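Local coordinates for proximal thread matrix protein 1 (Mytilus galloprovincialis, PDB 4CN9) that is a matrix protein of the mussel byssus that binds collagen and carries zinc in a metal ion-dependent adhesion site, at residues 140-145 with 169-174. Sequence-based numbering, arbitrary orientation.
With ZN (zinc ion), chain C.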
# COMPACT_ATOMS: atom_id res chain seq x y z
N THR A 140 -5.40 -11.37 -21.22
CA THR A 140 -5.57 -10.39 -20.13
C THR A 140 -4.25 -9.64 -19.88
O THR A 140 -3.36 -10.15 -19.19
CB THR A 140 -6.05 -11.08 -18.84
OG1 THR A 140 -7.28 -11.77 -19.10
CG2 THR A 140 -6.27 -10.07 -17.70
N GLU A 141 -4.13 -8.44 -20.43
CA GLU A 141 -2.89 -7.68 -20.32
C GLU A 141 -3.01 -6.58 -19.28
O GLU A 141 -3.16 -5.41 -19.61
CB GLU A 141 -2.52 -7.05 -21.67
CG GLU A 141 -2.33 -8.02 -22.81
CD GLU A 141 -2.06 -7.28 -24.13
OE1 GLU A 141 -1.25 -6.34 -24.14
OE2 GLU A 141 -2.68 -7.63 -25.15
N ILE A 142 -2.90 -6.97 -18.01
CA ILE A 142 -3.02 -6.02 -16.92
C ILE A 142 -1.92 -4.96 -17.02
O ILE A 142 -2.16 -3.76 -16.83
CB ILE A 142 -2.96 -6.75 -15.55
CG1 ILE A 142 -4.18 -7.67 -15.40
CG2 ILE A 142 -2.87 -5.74 -14.41
CD1 ILE A 142 -4.33 -8.35 -14.02
N GLY A 143 -0.70 -5.39 -17.30
CA GLY A 143 0.42 -4.47 -17.36
C GLY A 143 0.30 -3.48 -18.50
O GLY A 143 0.64 -2.31 -18.34
N THR A 144 -0.19 -3.94 -19.65
CA THR A 144 -0.39 -3.05 -20.79
C THR A 144 -1.43 -2.00 -20.43
O THR A 144 -1.28 -0.83 -20.78
CB THR A 144 -0.81 -3.80 -22.06
OG1 THR A 144 0.16 -4.81 -22.34
CG2 THR A 144 -0.91 -2.87 -23.26
N GLY A 145 -2.46 -2.41 -19.69
CA GLY A 145 -3.46 -1.48 -19.20
C GLY A 145 -2.86 -0.40 -18.30
O GLY A 145 -3.13 0.79 -18.47
N VAL A 169 -6.60 5.08 -9.57
CA VAL A 169 -6.89 4.01 -10.53
C VAL A 169 -7.57 2.87 -9.80
O VAL A 169 -7.07 2.37 -8.77
CB VAL A 169 -5.61 3.48 -11.21
CG1 VAL A 169 -5.91 2.28 -12.08
CG2 VAL A 169 -4.95 4.56 -12.01
N ILE A 170 -8.73 2.48 -10.31
CA ILE A 170 -9.46 1.33 -9.79
C ILE A 170 -9.49 0.24 -10.87
O ILE A 170 -10.11 0.40 -11.92
CB ILE A 170 -10.89 1.73 -9.36
CG1 ILE A 170 -10.82 2.71 -8.18
CG2 ILE A 170 -11.69 0.49 -8.96
CD1 ILE A 170 -12.02 3.59 -8.00
N LEU A 171 -8.75 -0.83 -10.60
CA LEU A 171 -8.62 -1.96 -11.52
C LEU A 171 -9.62 -3.05 -11.15
O LEU A 171 -9.75 -3.42 -9.98
CB LEU A 171 -7.20 -2.51 -11.45
CG LEU A 171 -6.89 -3.89 -12.04
CD1 LEU A 171 -6.97 -3.85 -13.53
CD2 LEU A 171 -5.51 -4.35 -11.61
N MET A 172 -10.35 -3.54 -12.15
CA MET A 172 -11.31 -4.63 -11.98
C MET A 172 -10.95 -5.75 -12.93
O MET A 172 -10.93 -5.54 -14.14
CB MET A 172 -12.73 -4.14 -12.29
CG MET A 172 -13.18 -2.95 -11.45
SD MET A 172 -14.76 -2.26 -12.07
CE MET A 172 -15.81 -3.67 -11.79
N THR A 173 -10.68 -6.94 -12.41
CA THR A 173 -10.32 -8.06 -13.29
C THR A 173 -10.84 -9.42 -12.80
O THR A 173 -11.03 -9.63 -11.61
CB THR A 173 -8.80 -8.12 -13.48
OG1 THR A 173 -8.45 -9.14 -14.43
CG2 THR A 173 -8.10 -8.38 -12.17
N ASP A 174 -11.08 -10.33 -13.75
CA ASP A 174 -11.44 -11.69 -13.40
C ASP A 174 -10.36 -12.66 -13.83
O ASP A 174 -10.59 -13.88 -13.92
CB ASP A 174 -12.79 -12.08 -14.04
CG ASP A 174 -12.66 -12.53 -15.50
OD1 ASP A 174 -11.75 -12.04 -16.24
OD2 ASP A 174 -13.49 -13.38 -15.90
ZN ZN C . -10.89 -12.93 -17.94
O HOH W 1 -9.31 -11.67 -17.43
O HOH W 2 -10.22 -14.55 -16.76
O HOH W 3 -9.84 -13.91 -19.45
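Thr140 and Thr173 meet beside the zinc-occupied MIDAS of a von Willebrand factor type A domain, where the loop leading into helix 142-153 faces the end of the parallel strand 166-173. CG2 of Thr140 lies 4.0 Å from OG1 of Thr173. A chi1 of -58° sets OG1 of Thr140 beside the backbone N and puts CG2 anti to it; the hydroxyl branch is left to face the metal, yet OG1 of Thr140 stands 4.0 Å from the zinc, too far to coordinate it. A metal-bound water fills the gap: it is 2.6 Å from Thr140 OG1 and 2.1 Å from the zinc, so this threonine is a second-shell residue. Just beyond the strand, Asp174 enters the first shell directly through OD1, at 2.1 Å; Ser63, just past strand 54-61, and Ser65, at the start of helix 64-69, supply two hydroxyl ligands, and three waters bring the total to six.

Beneath this polar layer the contact is apolar. Ile142 reaches across with two branches, CG2 to Leu171 CD2 at 4.1 Å and CD1 to Thr173 CG2 at 4.2 Å, its side chain crossing each partner at about a right angle. Phe106 of strand 100-106 touches all four of these contacting side chains, joining them to the buried layer between helix and sheet.

Second-shell bonds position the pieces. Asp61 OD2, at the end of the neighbouring parallel strand 54-61, bonds to both the Thr173 hydroxyl and the Asp174 backbone N, while Asn178 OD1 accepts from Thr140 N. Glu141 occupies the helix N-cap, its side chain secured by Thr144 OG1, which donates to the anti lone pair of Glu141 OE1. Just past the strand, the backbone O of Asp174 accepts from a second zinc-bound water over 2.9 Å.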